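Glutamate tRNA ligase (Elizabethkingia meningoseptica, PDB 6BRL) probably catalyses the ATP-dependent attachment of glutamate to its cognate tRNA, as a class I glutamyl-tRNA synthetase. Local coordinates at residues V14-S19 and L33-F38; A432-E437 and G468-P473; G315-D320 and K338-G343. All blocks are in the same frame, centred on the assembly; numbering follows the deposited sequence. Where two conformers were deposited one is given.

Contact 1 of 3, residues V14-S19 and L33-F38. With GLU (glutamic acid), chain B.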
loop_
_atom_site.group_PDB
_atom_site.type_symbol
_atom_site.label_atom_id
_atom_site.label_comp_id
_atom_site.label_asym_id
_atom_site.label_seq_id
_atom_site.Cartn_x
_atom_site.Cartn_y
_atom_site.Cartn_z
ATOM N N VAL A 14 -10.011 -16.659 6.621
ATOM C CA VAL A 14 -8.988 -15.717 7.086
ATOM C C VAL A 14 -9.649 -14.357 7.319
ATOM O O VAL A 14 -10.689 -14.054 6.744
ATOM C CB VAL A 14 -7.817 -15.571 6.081
ATOM C CG1 VAL A 14 -7.175 -16.948 5.772
ATOM C CG2 VAL A 14 -8.289 -14.924 4.815
ATOM N N ARG A 15 -9.029 -13.530 8.153
ATOM C CA ARG A 15 -9.565 -12.191 8.419
ATOM C C ARG A 15 -8.437 -11.173 8.444
ATOM O O ARG A 15 -7.399 -11.403 9.069
ATOM C CB ARG A 15 -10.344 -12.109 9.742
ATOM C CG ARG A 15 -9.523 -12.072 11.053
ATOM C CD ARG A 15 -8.650 -13.327 11.325
ATOM N NE ARG A 15 -8.042 -13.251 12.659
ATOM C CZ ARG A 15 -6.984 -12.485 12.940
ATOM N NH1 ARG A 15 -6.403 -11.745 11.971
ATOM N NH2 ARG A 15 -6.504 -12.436 14.184
ATOM N N PHE A 16 -8.646 -10.076 7.725
ATOM C CA PHE A 16 -7.868 -8.857 7.890
ATOM C C PHE A 16 -8.525 -8.082 9.028
ATOM O O PHE A 16 -9.728 -7.826 8.981
ATOM C CB PHE A 16 -7.864 -8.068 6.573
ATOM C CG PHE A 16 -7.003 -6.818 6.592
ATOM C CD1 PHE A 16 -5.699 -6.865 7.056
ATOM C CD2 PHE A 16 -7.483 -5.625 6.105
ATOM C CE1 PHE A 16 -4.881 -5.738 7.059
ATOM C CE2 PHE A 16 -6.673 -4.461 6.109
ATOM C CZ PHE A 16 -5.377 -4.518 6.589
ATOM N N ALA A 17 -7.777 -7.811 10.097
ATOM C CA ALA A 17 -8.329 -7.275 11.342
ATOM C C ALA A 17 -7.629 -5.975 11.741
ATOM O O ALA A 17 -7.064 -5.877 12.827
ATOM C CB ALA A 17 -8.201 -8.309 12.458
ATOM N N PRO A 18 -7.618 -4.965 10.884
ATOM C CA PRO A 18 -6.954 -3.719 11.272
ATOM C C PRO A 18 -7.778 -2.963 12.307
ATOM O O PRO A 18 -9.020 -2.989 12.298
ATOM C CB PRO A 18 -6.884 -2.928 9.961
ATOM C CG PRO A 18 -8.244 -3.225 9.336
ATOM C CD PRO A 18 -8.436 -4.784 9.673
ATOM N N SER A 19 -7.055 -2.274 13.207
ATOM C CA SER A 19 -7.659 -1.277 14.087
ATOM C C SER A 19 -7.815 0.049 13.353
ATOM O O SER A 19 -6.983 0.400 12.514
ATOM C CB SER A 19 -6.799 -1.053 15.325
ATOM O OG SER A 19 -5.535 -0.531 14.960
ATOM N N LEU A 33 -3.654 -8.546 1.271
ATOM C CA LEU A 33 -3.457 -9.279 0.025
ATOM C C LEU A 33 -3.159 -10.753 0.296
ATOM O O LEU A 33 -3.756 -11.644 -0.316
ATOM C CB LEU A 33 -2.324 -8.634 -0.780
ATOM C CG LEU A 33 -1.962 -9.388 -2.082
ATOM C CD1 LEU A 33 -3.158 -9.443 -3.054
ATOM C CD2 LEU A 33 -0.727 -8.731 -2.745
ATOM N N TYR A 34 -2.235 -11.043 1.213
ATOM C CA TYR A 34 -1.937 -12.457 1.391
ATOM C C TYR A 34 -3.124 -13.164 2.033
ATOM O O TYR A 34 -3.351 -14.333 1.744
ATOM C CB TYR A 34 -0.666 -12.675 2.226
ATOM C CG TYR A 34 0.652 -12.269 1.536
ATOM C CD1 TYR A 34 0.691 -11.931 0.178
ATOM C CD2 TYR A 34 1.839 -12.237 2.250
ATOM C CE1 TYR A 34 1.900 -11.570 -0.435
ATOM C CE2 TYR A 34 3.054 -11.867 1.650
ATOM C CZ TYR A 34 3.074 -11.547 0.311
ATOM O OH TYR A 34 4.269 -11.183 -0.264
ATOM N N ASP A 35 -3.907 -12.472 2.888
ATOM C CA ASP A 35 -5.173 -13.039 3.368
ATOM C C ASP A 35 -6.045 -13.423 2.185
ATOM O O ASP A 35 -6.481 -14.571 2.048
ATOM C CB ASP A 35 -5.960 -12.023 4.226
ATOM C CG ASP A 35 -5.458 -11.919 5.647
ATOM O OD1 ASP A 35 -5.097 -12.967 6.227
ATOM O OD2 ASP A 35 -5.470 -10.788 6.205
ATOM N N TYR A 36 -6.313 -12.444 1.326
ATOM C CA TYR A 36 -7.196 -12.637 0.181
ATOM C C TYR A 36 -6.713 -13.780 -0.721
ATOM O O TYR A 36 -7.496 -14.668 -1.082
ATOM C CB TYR A 36 -7.273 -11.327 -0.589
ATOM C CG TYR A 36 -8.144 -11.361 -1.813
ATOM C CD1 TYR A 36 -9.526 -11.304 -1.691
ATOM C CD2 TYR A 36 -7.587 -11.416 -3.094
ATOM C CE1 TYR A 36 -10.331 -11.318 -2.812
ATOM C CE2 TYR A 36 -8.393 -11.425 -4.226
ATOM C CZ TYR A 36 -9.766 -11.382 -4.066
ATOM O OH TYR A 36 -10.608 -11.389 -5.150
ATOM N N LEU A 37 -5.422 -13.773 -1.090
ATOM C CA LEU A 37 -4.873 -14.822 -1.968
ATOM C C LEU A 37 -4.992 -16.206 -1.344
ATOM O O LEU A 37 -5.371 -17.182 -2.012
ATOM C CB LEU A 37 -3.402 -14.533 -2.274
ATOM C CG LEU A 37 -3.107 -13.249 -3.100
ATOM C CD1 LEU A 37 -1.639 -13.163 -3.459
ATOM C CD2 LEU A 37 -3.884 -13.306 -4.361
ATOM N N PHE A 38 -4.595 -16.330 -0.079
ATOM C CA PHE A 38 -4.683 -17.624 0.575
ATOM C C PHE A 38 -6.121 -18.128 0.585
ATOM O O PHE A 38 -6.383 -19.314 0.324
ATOM C CB PHE A 38 -4.162 -17.532 2.006
ATOM C CG PHE A 38 -4.087 -18.888 2.694
ATOM C CD1 PHE A 38 -3.138 -19.821 2.299
ATOM C CD2 PHE A 38 -4.970 -19.226 3.702
ATOM C CE1 PHE A 38 -3.030 -21.072 2.940
ATOM C CE2 PHE A 38 -4.894 -20.489 4.330
ATOM C CZ PHE A 38 -3.927 -21.403 3.952
HETATM N N GLU B . -5.928 -5.245 15.425
HETATM C CA GLU B . -4.663 -5.929 15.124
HETATM C C GLU B . -3.749 -5.082 14.202
HETATM O O GLU B . -2.573 -5.417 13.937
HETATM C CB GLU B . -4.944 -7.298 14.492
HETATM C CG GLU B . -3.797 -8.286 14.591
HETATM C CD GLU B . -4.226 -9.686 14.190
HETATM O OE1 GLU B . -4.399 -10.544 15.118
HETATM O OE2 GLU B . -4.408 -9.897 12.956
HETATM O OXT GLU B . -4.176 -4.018 13.713
HETATM O O HOH W 1 -5.971 -14.093 8.717
#
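Val14 and Asp35 form the close-packed half of this contact, between the first strand of the catalytic domain and the helix that follows it. The two side chains run alongside each other in opposing senses, and Val14 CG2 comes to rest 3.3 Å from the backbone O of Asp35. The other branch, Val14 CG1, lies anti to its carbonyl carbon (chi1 -56°) and reaches the edge of the Phe38 ring, 3.8 Å from CD2. The Val14-Phe38 end is apolar, and no direct hydrogen bond joins the two segments.

Beyond Val14 the fit is looser and partly wet. A water accepts from Arg15 N at 3.2 Å and donates to Asp35 OD1 at 2.9 Å, linking the strand backbone to the helix carboxylate. The other carboxylate oxygen, Asp35 OD2, stands 3.5 Å from Phe16 CA, with the carboxylate plane turned 55° from the Phe16 ring.

On the other side of the strand Arg15 starts away from the helix, and its chain, bent at chi2 (-62°), brings the guanidinium edge-on to the substrate carboxylate: NH1 binds OE2 of the bound glutamate at 2.9 Å and NH2 binds OE1 at 3.0 Å. Asp218 holds Arg15 NE in a salt bridge and so helps to fix the guanidinium. Past Phe16 the chain leaves the helix for the same pocket, where Ala17 O takes a bond from the amino group of the glutamate and Ser19 N gives its OXT a weak one.

The pair belongs to the beta-alpha-beta unit of strand 13-16, helix 26-41 and strand 45-48, part of a Rossmann-type class I core. Strand 45-48 runs parallel beside Val14 and Phe16, strand 225-229 touches Val14 and Asp35, and helix 327-333 packs on Tyr36 and Leu37.

Contact 2 of 3, residues A432-E437 and G468-P473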
loop_
_atom_site.group_PDB
_atom_site.type_symbol
_atom_site.label_atom_id
_atom_site.label_comp_id
_atom_site.label_asym_id
_atom_site.label_seq_id
_atom_site.Cartn_x
_atom_site.Cartn_y
_atom_site.Cartn_z
ATOM N N ALA A 432 17.995 28.913 -41.678
ATOM C CA ALA A 432 16.785 29.641 -42.055
ATOM C C ALA A 432 16.380 29.334 -43.483
ATOM O O ALA A 432 15.214 29.017 -43.757
ATOM C CB ALA A 432 16.994 31.145 -41.888
ATOM N N VAL A 433 17.330 29.449 -44.420
ATOM C CA VAL A 433 17.012 29.219 -45.829
ATOM C C VAL A 433 16.590 27.772 -46.043
ATOM O O VAL A 433 15.684 27.476 -46.822
ATOM C CB VAL A 433 18.226 29.593 -46.701
ATOM C CG1 VAL A 433 18.006 29.181 -48.133
ATOM C CG2 VAL A 433 18.493 31.076 -46.608
ATOM N N LEU A 434 17.244 26.847 -45.338
ATOM C CA LEU A 434 16.913 25.438 -45.460
ATOM C C LEU A 434 15.487 25.166 -44.981
ATOM O O LEU A 434 14.730 24.439 -45.638
ATOM C CB LEU A 434 17.929 24.623 -44.661
ATOM C CG LEU A 434 17.701 23.123 -44.585
ATOM C CD1 LEU A 434 17.693 22.575 -45.995
ATOM C CD2 LEU A 434 18.755 22.450 -43.723
ATOM N N MET A 435 15.101 25.756 -43.847
ATOM C CA MET A 435 13.767 25.513 -43.300
ATOM C C MET A 435 12.687 26.100 -44.206
ATOM O O MET A 435 11.624 25.496 -44.382
ATOM C CB MET A 435 13.680 26.078 -41.880
ATOM C CG MET A 435 14.588 25.380 -40.818
ATOM S SD MET A 435 14.100 23.650 -40.540
ATOM C CE MET A 435 15.248 22.819 -41.632
ATOM N N GLN A 436 12.950 27.260 -44.827
ATOM C CA GLN A 436 11.968 27.796 -45.771
ATOM C C GLN A 436 11.847 26.900 -46.998
ATOM O O GLN A 436 10.735 26.644 -47.481
ATOM C CB GLN A 436 12.328 29.230 -46.170
ATOM C CG GLN A 436 11.244 29.897 -47.034
ATOM C CD GLN A 436 9.857 29.815 -46.398
ATOM O OE1 GLN A 436 9.712 29.961 -45.175
ATOM N NE2 GLN A 436 8.831 29.572 -47.224
ATOM N N GLU A 437 12.970 26.400 -47.518
ATOM C CA GLU A 437 12.883 25.401 -48.586
ATOM C C GLU A 437 12.102 24.159 -48.135
ATOM O O GLU A 437 11.280 23.610 -48.889
ATOM C CB GLU A 437 14.293 25.036 -49.055
ATOM C CG GLU A 437 15.037 26.220 -49.734
ATOM C CD GLU A 437 16.495 25.922 -50.049
ATOM O OE1 GLU A 437 17.007 24.873 -49.616
ATOM O OE2 GLU A 437 17.144 26.744 -50.724
ATOM N N GLY A 468 20.023 14.280 -40.670
ATOM C CA GLY A 468 20.056 15.021 -39.416
ATOM C C GLY A 468 20.121 16.522 -39.613
ATOM O O GLY A 468 19.606 17.281 -38.787
ATOM N N LYS A 469 20.718 16.970 -40.718
ATOM C CA LYS A 469 20.818 18.403 -40.984
ATOM C C LYS A 469 19.457 19.036 -41.190
ATOM O O LYS A 469 19.307 20.235 -40.942
ATOM C CB LYS A 469 21.702 18.662 -42.196
ATOM C CG LYS A 469 23.107 18.098 -42.057
ATOM C CD LYS A 469 23.892 18.887 -41.019
ATOM C CE LYS A 469 25.148 18.171 -40.571
ATOM N NZ LYS A 469 25.778 18.954 -39.477
ATOM N N VAL A 470 18.463 18.261 -41.615
ATOM C CA VAL A 470 17.108 18.788 -41.688
ATOM C C VAL A 470 16.327 18.453 -40.432
ATOM O O VAL A 470 15.623 19.314 -39.895
ATOM C CB VAL A 470 16.380 18.266 -42.941
ATOM C CG1 VAL A 470 14.976 18.862 -43.023
ATOM C CG2 VAL A 470 17.139 18.617 -44.159
ATOM N N MET A 471 16.436 17.206 -39.957
ATOM C CA MET A 471 15.603 16.764 -38.847
ATOM C C MET A 471 15.904 17.534 -37.565
ATOM O O MET A 471 14.996 17.776 -36.758
ATOM C CB MET A 471 15.787 15.264 -38.603
ATOM C CG MET A 471 15.201 14.366 -39.675
ATOM S SD MET A 471 13.429 14.618 -39.927
ATOM C CE MET A 471 13.153 13.175 -40.981
ATOM N N MET A 472 17.178 17.887 -37.324
ATOM C CA MET A 472 17.489 18.486 -36.023
ATOM C C MET A 472 16.943 19.906 -35.908
ATOM O O MET A 472 16.199 20.185 -34.944
ATOM C CB MET A 472 18.987 18.417 -35.739
ATOM C CG MET A 472 19.299 18.584 -34.243
ATOM S SD MET A 472 21.045 18.413 -33.834
ATOM C CE MET A 472 21.252 16.633 -34.062
ATOM N N PRO A 473 17.217 20.827 -36.839
ATOM C CA PRO A 473 16.560 22.142 -36.745
ATOM C C PRO A 473 15.049 22.047 -36.811
ATOM O O PRO A 473 14.357 22.866 -36.192
ATOM C CB PRO A 473 17.146 22.923 -37.937
ATOM C CG PRO A 473 17.684 21.874 -38.874
ATOM C CD PRO A 473 18.167 20.774 -37.971
#
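Leu434 and Met435 are the two bumps by which helix 431-442 meets Val470 and Pro473 of helix 467-479, a perpendicular helix pair in the all-helical anticodon-binding domain. The short segments cross at -90° with their axes 10.5 Å apart, so the meeting is a compact patch. Leu434 extends straight at the other helix and sets CD2 against the carbonyl of Lys469 and the side chain of Val470, 3.6 Å from Lys469 O and 4.2 Å from Val470 CG2. That carbonyl is the one an N-H at position 473 would bond in a regular helix; Pro473 has none, and the helix kinks there.

Met435 starts off to one side but curls back, bent at chi2 (-65°) and again at chi3, and drops its methyl into the hollow between Val470 and Pro473. There CE lies 4.2 Å from Val470 CG1. Ile503 and Ile507 of helix 496-510 also pack on Met435, while Leu459 of helix 449-463 touches Leu434, so both side chains are buried among several helices. The Met435 side chain runs roughly perpendicular to that of Pro473, with CE 3.8 Å from Pro473 CG and SD 4.1 Å from Pro473 CB.

Contact 3 of 3, residues G315-D320 and K338-G343. With EDO (1,2-ethanediol), chain C.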
loop_
_atom_site.group_PDB
_atom_site.type_symbol
_atom_site.label_atom_id
_atom_site.label_comp_id
_atom_site.label_asym_id
_atom_site.label_seq_id
_atom_site.Cartn_x
_atom_site.Cartn_y
_atom_site.Cartn_z
ATOM N N GLY A 315 8.114 -10.409 -0.642
ATOM C CA GLY A 315 8.169 -11.589 0.193
ATOM C C GLY A 315 7.637 -12.842 -0.475
ATOM O O GLY A 315 7.759 -13.939 0.082
ATOM N N TRP A 316 7.074 -12.727 -1.678
ATOM C CA TRP A 316 6.540 -13.903 -2.340
ATOM C C TRP A 316 7.087 -13.978 -3.759
ATOM O O TRP A 316 7.090 -12.979 -4.483
ATOM C CB TRP A 316 5.002 -13.887 -2.314
ATOM C CG TRP A 316 4.456 -15.044 -3.109
ATOM C CD1 TRP A 316 4.631 -16.366 -2.865
ATOM C CD2 TRP A 316 3.703 -14.952 -4.312
ATOM N NE1 TRP A 316 4.031 -17.134 -3.861
ATOM C CE2 TRP A 316 3.441 -16.280 -4.754
ATOM C CE3 TRP A 316 3.215 -13.874 -5.066
ATOM C CZ2 TRP A 316 2.709 -16.550 -5.898
ATOM C CZ3 TRP A 316 2.490 -14.147 -6.214
ATOM C CH2 TRP A 316 2.248 -15.474 -6.623
ATOM N N SER A 317 7.585 -15.158 -4.133
ATOM C CA SER A 317 8.155 -15.409 -5.447
ATOM C C SER A 317 7.148 -16.201 -6.269
ATOM O O SER A 317 6.878 -17.360 -5.936
ATOM C CB SER A 317 9.467 -16.185 -5.323
ATOM O OG SER A 317 10.301 -15.626 -4.324
ATOM N N PRO A 318 6.568 -15.630 -7.335
ATOM C CA PRO A 318 5.637 -16.405 -8.174
ATOM C C PRO A 318 6.253 -17.726 -8.649
ATOM O O PRO A 318 7.261 -17.700 -9.371
ATOM C CB PRO A 318 5.357 -15.465 -9.356
ATOM C CG PRO A 318 5.734 -14.098 -8.882
ATOM C CD PRO A 318 6.830 -14.285 -7.864
ATOM N N ALA A 319 5.647 -18.869 -8.250
ATOM C CA ALA A 319 6.195 -20.203 -8.506
ATOM C C ALA A 319 6.484 -20.471 -9.983
ATOM O O ALA A 319 7.296 -21.354 -10.286
ATOM C CB ALA A 319 5.242 -21.275 -7.978
ATOM N N ASP A 320 5.837 -19.731 -10.896
ATOM C CA ASP A 320 6.055 -19.811 -12.337
ATOM C C ASP A 320 7.165 -18.887 -12.829
ATOM O O ASP A 320 7.426 -18.863 -14.031
ATOM C CB ASP A 320 4.754 -19.484 -13.093
ATOM N N LYS A 338 5.554 -20.784 0.770
ATOM C CA LYS A 338 6.724 -20.254 0.095
ATOM C C LYS A 338 6.965 -18.775 0.384
ATOM O O LYS A 338 7.880 -18.192 -0.200
ATOM C CB LYS A 338 6.602 -20.476 -1.418
ATOM C CG LYS A 338 6.274 -21.931 -1.806
ATOM C CD LYS A 338 7.357 -22.597 -2.624
ATOM C CE LYS A 338 6.942 -24.028 -3.022
ATOM N NZ LYS A 338 6.366 -24.033 -4.404
ATOM N N VAL A 339 6.172 -18.146 1.254
ATOM C CA VAL A 339 6.436 -16.750 1.580
ATOM C C VAL A 339 7.713 -16.697 2.397
ATOM O O VAL A 339 7.899 -17.485 3.321
ATOM C CB VAL A 339 5.245 -16.113 2.308
ATOM C CG1 VAL A 339 5.627 -14.744 2.903
ATOM C CG2 VAL A 339 4.116 -15.934 1.309
ATOM N N HIS A 340 8.638 -15.826 2.003
ATOM C CA HIS A 340 9.957 -15.829 2.618
ATOM C C HIS A 340 9.901 -15.276 4.039
ATOM O O HIS A 340 9.114 -14.383 4.367
ATOM C CB HIS A 340 10.925 -15.021 1.763
ATOM C CG HIS A 340 11.032 -15.532 0.359
ATOM N ND1 HIS A 340 11.425 -16.826 0.072
ATOM C CD2 HIS A 340 10.796 -14.933 -0.837
ATOM C CE1 HIS A 340 11.428 -16.999 -1.239
ATOM N NE2 HIS A 340 11.050 -15.872 -1.815
ATOM N N LYS A 341 10.759 -15.824 4.883
ATOM C CA LYS A 341 10.972 -15.296 6.222
ATOM C C LYS A 341 11.923 -14.082 6.215
ATOM O O LYS A 341 11.756 -13.152 7.022
ATOM C CB LYS A 341 11.462 -16.460 7.094
ATOM C CG LYS A 341 12.425 -16.161 8.193
ATOM C CD LYS A 341 12.478 -17.349 9.186
ATOM C CE LYS A 341 12.551 -18.700 8.472
ATOM N NZ LYS A 341 12.278 -19.860 9.400
ATOM N N ALA A 342 12.894 -14.040 5.305
ATOM C CA ALA A 342 13.762 -12.870 5.217
ATOM C C ALA A 342 12.957 -11.625 4.821
ATOM O O ALA A 342 12.037 -11.696 4.006
ATOM C CB ALA A 342 14.882 -13.123 4.218
ATOM N N GLY A 343 13.290 -10.483 5.429
ATOM C CA GLY A 343 12.598 -9.245 5.099
ATOM C C GLY A 343 12.903 -8.777 3.686
ATOM O O GLY A 343 14.006 -8.946 3.162
HETATM C C1 EDO C . 7.259 -11.550 4.652
HETATM O O1 EDO C . 7.580 -12.561 5.636
HETATM C C2 EDO C . 8.446 -11.332 3.716
HETATM O O2 EDO C . 9.571 -10.741 4.387
#
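His340 and Ser317 both turn their side chains anti to their own carbonyl carbons, with chi1 of -58° and -46°, and this brings imidazole and hydroxyl together across the two loops. Ser317 OG arrives at the ring edge, in its plane, and forms a short hydrogen bond of 2.6 Å with His340 NE2; either group could be the donor. Carbonyl O of Lys338 lies over one face of the same imidazole, offset toward its rim.

Beneath this exposed bridge the backbones are joined directly. His340 N donates to Gly315 O at 2.8 Å, almost straight at 170° and in the carbonyl plane. The same oxygen also receives a CA-H...O contact from Val339, whose CA is 3.4 Å away. Gly315 adopts backbone angles that suit glycine in particular, and a 1,2-ethanediol, probably from the crystallisation liquor, packs against it, with its C2 3.5 Å from Gly315 CA. The diol grips the other loop at two points: O1 donates to His340 O and O2 to Ala342 O, each 2.7 Å long. It is also hydrogen-bonded to Ser257 N.

The two loops flank helix 327-333, in a part of the catalytic region that is consistent with the stem-contact fold linking the Rossmann core to the anticodon-binding domain in class I synthetases. On the buried side Trp316 CD1 meets Val339 CG2 obliquely at 4.2 Å. Pro318 N, two residues on from Trp316, lies over the centre of one indole face, and Met330 and Glu333 of helix 327-333 touch the indole as well. Phe334 also packs against it.

In the fold
Along the chain the contacts come in the order 1, 3, 2. Contacts 1 and 3 lie in the same catalytic region with centres about 17 Å apart, and they touch through Tyr34, which reaches from helix 26-41 to Gly315, Trp316 and Val339 of contact 3. The strand-helix unit that supplies part of the glutamate pocket is thereby joined to the loops around helix 327-333. Contact 2 lies far off in the anticodon-binding domain, its centre about 62 Å from that of contact 1 and about 57 Å from that of contact 3. This separation fits an elongated synthetase whose active site and anticodon-reading end probably engage distant parts of one tRNA.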